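Long-range contacts in split-Soret cytochrome c (Desulfovibrio desulfuricans, PDB 1H21), which may take part in sulfate reduction as a dimeric electron-transfer protein that carries two c-type hemes and one iron-sulfur cluster, probably [2Fe-2S], per subunit: residues A[17-22]-A[61-66]; A[21-26]-A[185-190]; A[28-33]-A[178-183]; A[47-52]-A[93-98]; A[112-117]-A[200-205]. All coordinates share one frame; numbering follows the deposited sequence.

Interaction 1 (A[17-22]-A[61-66])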
# COMPACT_ATOMS: atom_id res chain seq x y z
N PHE A 17 11.22 -9.53 13.28
CA PHE A 17 12.31 -8.58 13.03
C PHE A 17 13.67 -9.20 13.38
O PHE A 17 14.62 -8.50 13.70
CB PHE A 17 12.10 -7.28 13.84
CG PHE A 17 10.64 -6.83 13.90
CD1 PHE A 17 10.04 -6.54 15.12
CD2 PHE A 17 9.87 -6.76 12.75
CE1 PHE A 17 8.68 -6.19 15.19
CE2 PHE A 17 8.51 -6.41 12.83
CZ PHE A 17 7.92 -6.13 14.06
N GLY A 18 13.76 -10.52 13.27
CA GLY A 18 15.00 -11.20 13.61
C GLY A 18 16.03 -11.43 12.52
O GLY A 18 16.99 -12.15 12.74
N TRP A 19 15.83 -10.88 11.33
CA TRP A 19 16.81 -11.05 10.27
C TRP A 19 18.01 -10.11 10.55
O TRP A 19 17.86 -9.07 11.21
CB TRP A 19 16.18 -10.70 8.92
CG TRP A 19 15.20 -11.73 8.39
CD1 TRP A 19 14.65 -12.78 9.08
CD2 TRP A 19 14.77 -11.87 7.02
NE1 TRP A 19 13.93 -13.58 8.22
CE2 TRP A 19 13.99 -13.05 6.95
CE3 TRP A 19 14.98 -11.13 5.85
CZ2 TRP A 19 13.42 -13.51 5.75
CZ3 TRP A 19 14.41 -11.59 4.66
CH2 TRP A 19 13.64 -12.76 4.62
N LYS A 20 19.19 -10.48 10.05
CA LYS A 20 20.40 -9.67 10.22
C LYS A 20 20.55 -8.69 9.05
O LYS A 20 20.63 -9.10 7.89
CB LYS A 20 21.65 -10.57 10.35
CG LYS A 20 23.00 -9.85 10.27
CD LYS A 20 24.08 -10.54 11.11
CE LYS A 20 23.78 -10.35 12.60
NZ LYS A 20 24.88 -10.75 13.53
N PRO A 21 20.51 -7.39 9.34
CA PRO A 21 20.66 -6.42 8.24
C PRO A 21 22.10 -6.44 7.72
O PRO A 21 23.02 -6.81 8.44
CB PRO A 21 20.31 -5.09 8.91
CG PRO A 21 20.72 -5.31 10.35
CD PRO A 21 20.24 -6.71 10.62
N HIS A 22 22.28 -6.12 6.44
CA HIS A 22 23.60 -6.09 5.83
C HIS A 22 23.66 -4.78 5.06
O HIS A 22 22.66 -4.39 4.48
CB HIS A 22 23.77 -7.24 4.83
CG HIS A 22 23.74 -8.60 5.44
ND1 HIS A 22 24.84 -9.16 6.07
CD2 HIS A 22 22.77 -9.54 5.49
CE1 HIS A 22 24.53 -10.38 6.48
NE2 HIS A 22 23.28 -10.64 6.13
N GLY A 61 22.80 -15.80 1.14
CA GLY A 61 21.89 -16.93 1.27
C GLY A 61 20.64 -16.71 2.12
O GLY A 61 20.00 -15.66 2.03
N ALA A 62 20.27 -17.72 2.89
CA ALA A 62 19.10 -17.69 3.77
C ALA A 62 19.25 -16.71 4.92
O ALA A 62 20.36 -16.43 5.33
CB ALA A 62 18.83 -19.08 4.31
N PRO A 63 18.14 -16.21 5.49
CA PRO A 63 16.74 -16.49 5.13
C PRO A 63 16.28 -15.69 3.90
O PRO A 63 15.31 -16.07 3.23
CB PRO A 63 15.98 -16.10 6.40
CG PRO A 63 16.77 -14.95 6.89
CD PRO A 63 18.19 -15.41 6.73
N TYR A 64 17.02 -14.62 3.60
CA TYR A 64 16.75 -13.71 2.50
C TYR A 64 16.37 -14.40 1.20
O TYR A 64 15.38 -14.05 0.57
CB TYR A 64 17.96 -12.80 2.24
CG TYR A 64 18.69 -12.41 3.50
CD1 TYR A 64 19.84 -13.09 3.90
CD2 TYR A 64 18.20 -11.41 4.32
CE1 TYR A 64 20.47 -12.79 5.09
CE2 TYR A 64 18.83 -11.11 5.52
CZ TYR A 64 19.96 -11.80 5.89
OH TYR A 64 20.56 -11.51 7.10
N ASN A 65 17.14 -15.40 0.82
CA ASN A 65 16.87 -16.09 -0.43
C ASN A 65 15.72 -17.12 -0.41
O ASN A 65 15.51 -17.85 -1.40
CB ASN A 65 18.16 -16.68 -1.03
CG ASN A 65 18.62 -17.98 -0.36
OD1 ASN A 65 18.23 -18.32 0.78
ND2 ASN A 65 19.46 -18.72 -1.08
N GLN A 66 14.96 -17.15 0.68
CA GLN A 66 13.83 -18.07 0.80
C GLN A 66 12.50 -17.32 0.60
O GLN A 66 11.42 -17.92 0.65
CB GLN A 66 13.82 -18.76 2.17
CG GLN A 66 15.02 -19.65 2.47
CD GLN A 66 15.17 -20.78 1.47
OE1 GLN A 66 14.34 -21.69 1.39
NE2 GLN A 66 16.26 -20.73 0.70
O HOH W 1 19.31 -12.97 9.15
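W19 (chi1 -73°) and Y64 (chi1 -36°) both place CG anti to their own carbonyl carbon, and from there the indole and the phenol lie alongside each other, heading opposite ways. W19 CE3 comes 3.6 Å from Y64 CD2. The two ring planes meet obliquely, at 78°. P63 presses on a face of the same indole: its CG lies 3.4 Å from the centroid of the five-membered ring, almost on the ring normal, in a clear CH-pi contact. The peptide bond before P63 is cis.

Beyond the indole, the phenol carries its hydroxyl to the backbone of the loop. Y64 OH donates to K20 O over a short 2.5 Å, lying in the carbonyl plane on a lone pair. The same oxygen accepts from a water at 2.8 Å, and that water accepts from K20 N at 2.7 Å, so direct and water-mediated bonds join Y64 to both backbone polar atoms of K20. H22 NE2, with Y64 OH at the edge of its ring, adds a weak, bent hydrogen bond of 3.0 Å.

Around this aromatic cluster, Y60 stacks on H22, while F99 of helix 87-99 and V53 of helix 44-60 pack on both W19 and Y64. P68 of the second subunit also touches W19. The buried tyrosine thus pairs an apolar ring with a hydroxyl that both donates and accepts, which ties the loop before helix 26-38 to the turn after helix 44-60 without any charge pair between the segments.

Interaction 2 (A[21-26]-A[185-190])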
# COMPACT_ATOMS: atom_id res chain seq x y z
N PRO A 21 20.51 -7.39 9.34
CA PRO A 21 20.66 -6.42 8.24
C PRO A 21 22.10 -6.44 7.72
O PRO A 21 23.02 -6.81 8.44
CB PRO A 21 20.31 -5.09 8.91
CG PRO A 21 20.72 -5.31 10.35
CD PRO A 21 20.24 -6.71 10.62
N HIS A 22 22.28 -6.12 6.44
CA HIS A 22 23.60 -6.09 5.83
C HIS A 22 23.66 -4.78 5.06
O HIS A 22 22.66 -4.39 4.48
CB HIS A 22 23.77 -7.24 4.83
CG HIS A 22 23.74 -8.60 5.44
ND1 HIS A 22 24.84 -9.16 6.07
CD2 HIS A 22 22.77 -9.54 5.49
CE1 HIS A 22 24.53 -10.38 6.48
NE2 HIS A 22 23.28 -10.64 6.13
N LYS A 23 24.77 -4.05 5.13
CA LYS A 23 24.90 -2.82 4.35
C LYS A 23 24.72 -3.13 2.86
O LYS A 23 25.05 -4.24 2.39
CB LYS A 23 26.26 -2.15 4.58
CG LYS A 23 26.33 -1.35 5.86
CD LYS A 23 27.26 -0.18 5.70
CE LYS A 23 27.08 0.76 6.87
NZ LYS A 23 27.94 1.95 6.71
N LEU A 24 24.25 -2.15 2.10
CA LEU A 24 24.02 -2.36 0.68
C LEU A 24 24.79 -1.37 -0.18
O LEU A 24 25.31 -0.37 0.32
CB LEU A 24 22.52 -2.20 0.39
CG LEU A 24 21.50 -2.98 1.22
CD1 LEU A 24 20.25 -2.12 1.49
CD2 LEU A 24 21.15 -4.31 0.54
N ASP A 25 24.84 -1.63 -1.48
CA ASP A 25 25.48 -0.73 -2.40
C ASP A 25 24.32 -0.04 -3.11
O ASP A 25 23.68 -0.64 -3.99
CB ASP A 25 26.29 -1.49 -3.45
CG ASP A 25 26.94 -0.56 -4.50
OD1 ASP A 25 26.79 0.68 -4.43
OD2 ASP A 25 27.62 -1.09 -5.40
N PRO A 26 24.00 1.21 -2.70
CA PRO A 26 22.90 1.97 -3.32
C PRO A 26 22.91 1.94 -4.87
O PRO A 26 21.86 1.67 -5.49
CB PRO A 26 23.12 3.37 -2.76
CG PRO A 26 23.59 3.10 -1.39
CD PRO A 26 24.61 2.00 -1.61
N ILE A 185 19.14 4.81 3.38
CA ILE A 185 18.49 4.86 4.68
C ILE A 185 18.84 3.60 5.48
O ILE A 185 19.13 3.67 6.69
CB ILE A 185 16.95 4.96 4.51
CG1 ILE A 185 16.60 6.29 3.85
CG2 ILE A 185 16.26 4.86 5.86
CD1 ILE A 185 15.16 6.38 3.40
N ILE A 186 18.81 2.44 4.83
CA ILE A 186 19.13 1.21 5.53
C ILE A 186 20.55 1.32 6.08
O ILE A 186 20.78 1.11 7.28
CB ILE A 186 18.99 -0.04 4.63
CG1 ILE A 186 17.50 -0.39 4.45
CG2 ILE A 186 19.76 -1.23 5.23
CD1 ILE A 186 17.22 -1.36 3.29
N ASN A 187 21.49 1.71 5.22
CA ASN A 187 22.89 1.86 5.60
C ASN A 187 22.99 2.78 6.81
O ASN A 187 23.56 2.40 7.84
CB ASN A 187 23.70 2.46 4.46
CG ASN A 187 23.97 1.46 3.36
OD1 ASN A 187 23.84 0.24 3.54
ND2 ASN A 187 24.38 1.96 2.20
N THR A 188 22.39 3.96 6.71
CA THR A 188 22.44 4.90 7.81
C THR A 188 21.84 4.31 9.09
O THR A 188 22.34 4.57 10.18
CB THR A 188 21.79 6.24 7.38
OG1 THR A 188 22.43 6.69 6.19
CG2 THR A 188 21.92 7.32 8.46
N LYS A 189 20.80 3.49 8.96
CA LYS A 189 20.17 2.88 10.15
C LYS A 189 21.14 1.90 10.83
O LYS A 189 21.29 1.88 12.06
CB LYS A 189 18.87 2.14 9.74
CG LYS A 189 18.21 1.31 10.85
CD LYS A 189 17.86 2.18 12.05
CE LYS A 189 17.11 1.38 13.09
NZ LYS A 189 16.72 2.19 14.27
N ILE A 190 21.78 1.07 10.01
CA ILE A 190 22.73 0.11 10.52
C ILE A 190 23.83 0.86 11.29
O ILE A 190 24.26 0.39 12.35
CB ILE A 190 23.36 -0.73 9.38
CG1 ILE A 190 22.30 -1.59 8.68
CG2 ILE A 190 24.44 -1.63 9.94
CD1 ILE A 190 22.84 -2.54 7.58
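N187, I190 and K23 contribute most of the buried surface where the extended residues 21-25, which lead into helix 26-38, lie against helix 165-192, away from the heme and cluster sites. The amide of N187 binds both backbone polar atoms of one residue, L24. L24 N donates to N187 OD1 at 2.8 Å, nearly straight (169°) and in the plane of the side-chain carbonyl, on a lone pair. N187 ND2 returns a bond of 3.1 Å to L24 O (161°); the acceptor lies close to the amide plane, but the donor is tilted from the plane of the backbone carbonyl. The two bonds together fix the rotation of the amide. With chi1 at -75°, N187 CG sits beside its backbone N and the amide reaches across to the loop.

One turn later, I190 pushes CD1 against the backbone between P21 and K23. That methyl is 3.5 Å from both H22 C and K23 N and 3.8 Å from P21 CB. K23 runs obliquely over the helix, with CB 3.6 Å from N187 OD1 and its ammonium group in a salt bridge to D191. On the inner side, L24 CD1 meets I186 CD1 at 3.6 Å, while I186 also packs on T95 and F96 of helix 87-99.

Past L24, D25 takes the N-cap position of helix 26-38, its OD1 making a weak bond to K27 N. The arrangement, in a fold without beta structure, is that of an extended lead-in held by a side-chain amide, which pairs with a single residue's N-H and C=O much as a neighbouring strand would.

Interaction 3 (A[28-33]-A[178-183])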
# COMPACT_ATOMS: atom_id res chain seq x y z
N GLU A 28 24.25 -0.27 -6.85
CA GLU A 28 23.91 -1.62 -7.27
C GLU A 28 22.38 -1.79 -7.14
O GLU A 28 21.70 -2.30 -8.05
CB GLU A 28 24.64 -2.67 -6.41
CG GLU A 28 24.45 -4.11 -6.95
CD GLU A 28 24.92 -5.22 -6.00
OE1 GLU A 28 25.13 -4.99 -4.78
OE2 GLU A 28 25.04 -6.37 -6.50
N CYS A 29 21.84 -1.32 -6.02
CA CYS A 29 20.41 -1.41 -5.76
C CYS A 29 19.55 -0.69 -6.79
O CYS A 29 18.59 -1.27 -7.30
CB CYS A 29 20.11 -0.88 -4.38
SG CYS A 29 20.62 -2.08 -3.18
N ALA A 30 19.89 0.55 -7.09
CA ALA A 30 19.14 1.34 -8.05
C ALA A 30 19.03 0.55 -9.36
O ALA A 30 17.95 0.37 -9.96
CB ALA A 30 19.86 2.68 -8.29
N GLN A 31 20.17 -0.02 -9.72
CA GLN A 31 20.34 -0.79 -10.93
C GLN A 31 19.48 -2.05 -11.01
O GLN A 31 18.71 -2.25 -11.96
CB GLN A 31 21.81 -1.16 -11.01
CG GLN A 31 22.13 -2.06 -12.13
CD GLN A 31 22.49 -1.32 -13.37
OE1 GLN A 31 22.89 -0.15 -13.35
NE2 GLN A 31 22.38 -2.02 -14.47
N VAL A 32 19.64 -2.92 -10.01
CA VAL A 32 18.87 -4.17 -9.95
C VAL A 32 17.35 -3.90 -9.86
O VAL A 32 16.55 -4.63 -10.44
CB VAL A 32 19.35 -5.05 -8.76
CG1 VAL A 32 18.60 -6.37 -8.73
CG2 VAL A 32 20.84 -5.29 -8.88
N ALA A 33 16.98 -2.84 -9.13
CA ALA A 33 15.57 -2.44 -8.98
C ALA A 33 15.01 -2.11 -10.34
O ALA A 33 13.94 -2.60 -10.69
CB ALA A 33 15.44 -1.22 -8.05
N ALA A 178 13.99 5.11 -5.75
CA ALA A 178 13.45 4.73 -4.44
C ALA A 178 14.30 3.64 -3.81
O ALA A 178 14.50 3.62 -2.59
CB ALA A 178 12.03 4.27 -4.59
N ALA A 179 14.78 2.72 -4.65
CA ALA A 179 15.65 1.63 -4.22
C ALA A 179 16.94 2.25 -3.69
O ALA A 179 17.40 1.92 -2.59
CB ALA A 179 15.96 0.73 -5.40
N PHE A 180 17.49 3.20 -4.45
CA PHE A 180 18.72 3.90 -4.09
C PHE A 180 18.56 4.60 -2.75
O PHE A 180 19.37 4.41 -1.83
CB PHE A 180 19.05 4.92 -5.18
CG PHE A 180 20.34 5.65 -4.96
CD1 PHE A 180 21.52 5.20 -5.53
CD2 PHE A 180 20.38 6.79 -4.16
CE1 PHE A 180 22.74 5.87 -5.30
CE2 PHE A 180 21.58 7.46 -3.92
CZ PHE A 180 22.76 7.01 -4.49
N LYS A 181 17.51 5.39 -2.62
CA LYS A 181 17.26 6.12 -1.38
C LYS A 181 17.03 5.20 -0.18
O LYS A 181 17.55 5.44 0.91
CB LYS A 181 16.05 7.04 -1.55
CG LYS A 181 15.72 7.84 -0.31
CD LYS A 181 16.92 8.66 0.13
CE LYS A 181 16.62 9.50 1.36
NZ LYS A 181 17.78 10.35 1.71
N ALA A 182 16.23 4.16 -0.38
CA ALA A 182 15.93 3.21 0.70
C ALA A 182 17.23 2.56 1.16
O ALA A 182 17.43 2.34 2.36
CB ALA A 182 14.92 2.14 0.22
N ALA A 183 18.08 2.24 0.18
CA ALA A 183 19.37 1.61 0.45
C ALA A 183 20.17 2.54 1.37
O ALA A 183 20.61 2.11 2.43
CB ALA A 183 20.12 1.33 -0.84
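F180 and A30 meet where helices 26-38 and 165-192 pack closest within these segments, with CA atoms 4.7 Å apart. From F180, CB touches A30 CB at 3.9 Å. Its first torsion sets CG anti to the backbone N (chi1 -177°), which swings the ring along the flank of helix 26-38. F180 CD1 stays near the same methyl, 4.1 Å from A30 CB, which lies at the ring edge and close to its plane. CD1 also approaches P26 O, and farther out CE1 and CZ pass P26 CB, with K27 also touching the side chain.

The rest of the interface is made by small side chains that point at each other. A33 CB and A179 CB stand 3.3 Å apart, and the A179 methyl also lies 3.8 Å from C29 O, against the backbone of the facing helix. One turn along, A183 CB rests 4.2 Å from C29 SG. C29 and A33 are four residues apart, as are A179 and A183, so each helix presents successive turns of one face. No hydrogen bond passes between the segments.

Such small residues let the axes approach to 7.5 Å at 146°, roughly antiparallel. S51 of helix 44-60 packs on both A33 and A179, while E28 packs on R9 and V32 on F10 of the second subunit. This is close, alanine-rich helix packing in the interior of an all-helical fold. It also lies near the iron-sulfur centre: the A33 side chain is about 9 Å from that of C44, an inferred cluster ligand.

Interaction 4 (A[47-52]-A[93-98])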
# COMPACT_ATOMS: atom_id res chain seq x y z
N GLY A 47 10.76 -4.98 -8.23
CA GLY A 47 12.11 -4.48 -8.44
C GLY A 47 12.77 -3.89 -7.20
O GLY A 47 13.90 -4.24 -6.88
N ALA A 48 12.07 -3.00 -6.51
CA ALA A 48 12.61 -2.37 -5.32
C ALA A 48 12.83 -3.39 -4.20
O ALA A 48 13.90 -3.44 -3.60
CB ALA A 48 11.71 -1.26 -4.84
N PHE A 49 11.81 -4.20 -3.92
CA PHE A 49 11.94 -5.18 -2.85
C PHE A 49 13.13 -6.09 -3.12
O PHE A 49 14.04 -6.24 -2.30
CB PHE A 49 10.69 -6.04 -2.70
CG PHE A 49 10.73 -6.92 -1.50
CD1 PHE A 49 10.35 -6.44 -0.26
CD2 PHE A 49 11.22 -8.22 -1.61
CE1 PHE A 49 10.46 -7.24 0.90
CE2 PHE A 49 11.33 -9.04 -0.47
CZ PHE A 49 10.95 -8.54 0.79
N TYR A 50 13.15 -6.67 -4.30
CA TYR A 50 14.24 -7.55 -4.65
C TYR A 50 15.62 -6.87 -4.57
O TYR A 50 16.55 -7.45 -4.02
CB TYR A 50 14.05 -8.14 -6.04
CG TYR A 50 15.05 -9.24 -6.33
CD1 TYR A 50 14.72 -10.57 -6.12
CD2 TYR A 50 16.33 -8.94 -6.81
CE1 TYR A 50 15.62 -11.59 -6.39
CE2 TYR A 50 17.25 -9.96 -7.07
CZ TYR A 50 16.88 -11.28 -6.86
OH TYR A 50 17.74 -12.31 -7.15
N SER A 51 15.74 -5.64 -5.06
CA SER A 51 17.04 -4.99 -5.01
C SER A 51 17.60 -4.92 -3.59
O SER A 51 18.80 -4.71 -3.39
CB SER A 51 17.00 -3.61 -5.66
OG SER A 51 16.36 -2.65 -4.85
N ILE A 52 16.76 -5.14 -2.59
CA ILE A 52 17.20 -5.07 -1.21
C ILE A 52 17.36 -6.45 -0.59
O ILE A 52 18.46 -6.86 -0.22
CB ILE A 52 16.26 -4.17 -0.38
CG1 ILE A 52 16.50 -2.71 -0.76
CG2 ILE A 52 16.42 -4.44 1.10
CD1 ILE A 52 15.69 -1.71 0.00
N ALA A 93 10.00 0.13 1.74
CA ALA A 93 9.72 0.26 3.16
C ALA A 93 9.42 -1.07 3.84
O ALA A 93 9.66 -1.22 5.03
CB ALA A 93 8.58 1.22 3.37
N ALA A 94 8.90 -2.02 3.08
CA ALA A 94 8.53 -3.32 3.64
C ALA A 94 9.72 -4.07 4.15
O ALA A 94 9.62 -4.80 5.14
CB ALA A 94 7.80 -4.16 2.61
N THR A 95 10.85 -3.89 3.45
CA THR A 95 12.10 -4.56 3.82
C THR A 95 12.54 -4.16 5.23
O THR A 95 13.04 -4.99 5.99
CB THR A 95 13.25 -4.27 2.81
OG1 THR A 95 13.65 -2.90 2.91
CG2 THR A 95 12.83 -4.53 1.41
N PHE A 96 12.26 -2.91 5.61
CA PHE A 96 12.66 -2.43 6.93
C PHE A 96 12.02 -3.26 8.03
O PHE A 96 12.61 -3.43 9.12
CB PHE A 96 12.26 -0.97 7.14
CG PHE A 96 12.76 -0.03 6.10
CD1 PHE A 96 13.69 -0.45 5.14
CD2 PHE A 96 12.30 1.28 6.08
CE1 PHE A 96 14.17 0.42 4.18
CE2 PHE A 96 12.77 2.17 5.12
CZ PHE A 96 13.70 1.74 4.17
N SER A 97 10.83 -3.79 7.75
CA SER A 97 10.13 -4.56 8.75
C SER A 97 10.63 -5.98 8.92
O SER A 97 10.17 -6.71 9.80
CB SER A 97 8.62 -4.48 8.57
OG SER A 97 8.18 -3.17 8.93
N LEU A 98 11.63 -6.34 8.10
CA LEU A 98 12.26 -7.65 8.19
C LEU A 98 13.36 -7.62 9.26
O LEU A 98 13.77 -8.66 9.80
CB LEU A 98 12.89 -8.02 6.86
CG LEU A 98 11.85 -8.28 5.77
CD1 LEU A 98 12.56 -8.49 4.45
CD2 LEU A 98 10.96 -9.49 6.13
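T95 OG1, hydrogen-bonded to A92 O one turn back in its own helix, packs against I52, whose CG2 lies 3.6 Å and CD1 3.7 Å from that oxygen. With OG1 committed there, T95 CG2 falls anti to the carbonyl carbon (OG1 chi1 69°) and takes up the contact. It wedges between F49 and I52, 3.5 Å from F49 CD1 and 3.6 Å from I52 CG2. The I52 and T95 side chains cross at about a right angle, whereas F49 and T95 run alongside each other in opposing senses.

The F49 ring, with CG anti to its backbone N, extends further to L98: CZ is 4.0 Å from L98 CD1. A94 CB lies at the edge of that ring, 4.4 Å from F49 CE1. Helices 44-60 and 87-99 run 9.5 Å apart here at 37°, wider than a contact of small residues would need. F67 meets F49 from the loop between them, A182 and I186 of helix 165-192 pack on I52, and M71 of the second subunit touches A94 and L98.

No hydrogen bond crosses this buried interface: T95 OG1 bonds within its own helix and meets only I52 methyls across it, so the two segments are held by apolar packing.

Interaction 5 (A[112-117]-A[200-205])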
# COMPACT_ATOMS: atom_id res chain seq x y z
N LEU A 112 12.05 8.31 3.83
CA LEU A 112 11.84 7.77 2.50
C LEU A 112 10.63 8.44 1.83
O LEU A 112 10.74 8.94 0.71
CB LEU A 112 11.65 6.26 2.59
CG LEU A 112 11.41 5.54 1.28
CD1 LEU A 112 12.57 5.82 0.32
CD2 LEU A 112 11.24 4.05 1.58
N PHE A 113 9.50 8.50 2.54
CA PHE A 113 8.26 9.10 2.03
C PHE A 113 8.30 10.64 1.84
O PHE A 113 7.86 11.13 0.80
CB PHE A 113 7.06 8.68 2.88
CG PHE A 113 6.62 7.24 2.67
CD1 PHE A 113 7.46 6.32 2.04
CD2 PHE A 113 5.39 6.81 3.11
CE1 PHE A 113 7.07 5.00 1.85
CE2 PHE A 113 4.98 5.49 2.93
CZ PHE A 113 5.83 4.58 2.30
N ARG A 114 8.80 11.39 2.82
CA ARG A 114 8.89 12.86 2.72
C ARG A 114 9.86 13.24 1.58
O ARG A 114 9.63 14.19 0.84
CB ARG A 114 9.38 13.46 4.03
CG ARG A 114 8.35 13.38 5.13
CD ARG A 114 8.88 13.82 6.47
NE ARG A 114 7.91 13.52 7.52
CZ ARG A 114 8.17 13.50 8.83
NH1 ARG A 114 9.39 13.77 9.30
NH2 ARG A 114 7.19 13.24 9.68
N TRP A 115 10.91 12.44 1.43
CA TRP A 115 11.89 12.67 0.39
C TRP A 115 11.19 12.56 -0.95
O TRP A 115 11.34 13.44 -1.81
CB TRP A 115 13.02 11.64 0.51
CG TRP A 115 13.86 11.49 -0.73
CD1 TRP A 115 14.89 12.30 -1.13
CD2 TRP A 115 13.72 10.49 -1.75
NE1 TRP A 115 15.40 11.86 -2.34
CE2 TRP A 115 14.69 10.75 -2.74
CE3 TRP A 115 12.86 9.40 -1.92
CZ2 TRP A 115 14.83 9.96 -3.88
CZ3 TRP A 115 13.00 8.61 -3.05
CH2 TRP A 115 13.98 8.90 -4.02
N TYR A 116 10.42 11.48 -1.11
CA TYR A 116 9.69 11.22 -2.35
C TYR A 116 8.74 12.36 -2.73
O TYR A 116 8.72 12.78 -3.89
CB TYR A 116 8.92 9.90 -2.28
CG TYR A 116 8.26 9.54 -3.59
CD1 TYR A 116 8.95 8.83 -4.57
CD2 TYR A 116 6.95 9.94 -3.87
CE1 TYR A 116 8.36 8.53 -5.79
CE2 TYR A 116 6.35 9.65 -5.08
CZ TYR A 116 7.06 8.94 -6.04
OH TYR A 116 6.48 8.66 -7.26
N GLU A 117 7.98 12.86 -1.77
CA GLU A 117 7.04 13.95 -2.04
C GLU A 117 7.70 15.22 -2.62
O GLU A 117 7.14 15.85 -3.52
CB GLU A 117 6.29 14.35 -0.78
CG GLU A 117 5.39 13.29 -0.14
CD GLU A 117 4.66 13.85 1.09
OE1 GLU A 117 5.18 14.80 1.72
OE2 GLU A 117 3.55 13.38 1.41
N PHE A 200 14.50 14.54 6.97
CA PHE A 200 13.43 15.35 6.41
C PHE A 200 12.42 15.68 7.49
O PHE A 200 11.72 14.80 8.01
CB PHE A 200 12.73 14.63 5.28
CG PHE A 200 13.43 14.74 3.97
CD1 PHE A 200 14.53 13.95 3.69
CD2 PHE A 200 12.96 15.59 2.98
CE1 PHE A 200 15.14 14.00 2.44
CE2 PHE A 200 13.57 15.65 1.74
CZ PHE A 200 14.66 14.85 1.47
N PRO A 201 12.33 16.96 7.86
CA PRO A 201 11.39 17.41 8.90
C PRO A 201 9.93 17.16 8.51
O PRO A 201 9.62 16.84 7.36
CB PRO A 201 11.71 18.90 9.00
CG PRO A 201 12.15 19.25 7.59
CD PRO A 201 13.03 18.10 7.23
N MET A 202 9.03 17.28 9.49
CA MET A 202 7.62 17.08 9.19
C MET A 202 7.17 18.14 8.17
O MET A 202 7.72 19.26 8.13
CB MET A 202 6.78 17.17 10.47
CG MET A 202 5.28 17.09 10.24
SD MET A 202 4.34 16.77 11.71
CE MET A 202 4.60 14.98 11.84
N GLN A 203 6.17 17.78 7.35
CA GLN A 203 5.63 18.68 6.35
C GLN A 203 4.92 19.85 7.03
O GLN A 203 4.33 19.70 8.10
CB GLN A 203 4.66 17.96 5.40
CG GLN A 203 5.22 16.76 4.68
CD GLN A 203 4.79 15.47 5.34
OE1 GLN A 203 4.86 15.33 6.55
NE2 GLN A 203 4.37 14.52 4.56
N ALA A 204 4.95 21.00 6.37
CA ALA A 204 4.33 22.21 6.89
C ALA A 204 2.86 22.04 7.18
O ALA A 204 2.40 22.28 8.30
CB ALA A 204 4.53 23.35 5.91
N SER A 205 2.11 21.63 6.16
CA SER A 205 0.67 21.44 6.30
C SER A 205 0.34 20.41 7.38
O SER A 205 -0.52 20.65 8.23
CB SER A 205 0.05 21.05 4.96
OG SER A 205 0.54 19.80 4.55
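The F200 ring lies with one face over W115 CA, a CH-pi contact 3.8 Å from the ring centroid, while its CZ meets the edge of the W115 indole, 3.6 Å from CD1. The R114 guanidinium is placed likewise: M202 CA sits 3.6 Å above the centre of one face, and F200 O lies at its edge. Here helix 102-118 receives the lead-in to helix 204-213, the helix that carries a CxxCH heme c motif at C209, C212 and H213; Q203 is its N-cap residue.

R114 is extended from CG to NE, which takes its tip past F200 to the backbone beyond. R114 NH1 donates to F200 O at 2.9 Å (159°), with the acceptor near the guanidinium plane. R114 CD also lies 3.2 Å from P201 O.

A second polar link follows one turn on. The Q203 amide and the E117 carboxylate meet with planes 52° apart, and Q203 NE2 also donates to I226 O. E117 OE2 accepts from D228 N, beside C229 of the other heme motif, so this glutamate joins both heme-bearing segments to helix 102-118; its side chain is about 7 Å from a bound heme c. W82 of the second subunit packs on E117 and Q203. Q203 NE2 donates to E117 OE1 at 3.0 Å, meeting that oxygen on its syn side, 31° out of the carboxylate plane.

How the interactions relate
Interactions 3 and 4 are the buried core contacts, without a hydrogen bond between their segments, and they join at S51, which touches C29, A33 and A179. Interactions 1 and 2 share P21 and H22 and lie nearer the surface; there, loop backbone is held by hydrogen bonds with a tyrosine hydroxyl or an asparagine amide. Helix 165-192 serves both interaction 2 and interaction 3, and I186 links interaction 2 to I52, T95 and F96 of interaction 4. Interaction 5, partly buried and on the opposite side of the chain's centre from interaction 4, mixes ring packing with arginine and glutamate bonds close to the hemes. L112 connects it to the helical core.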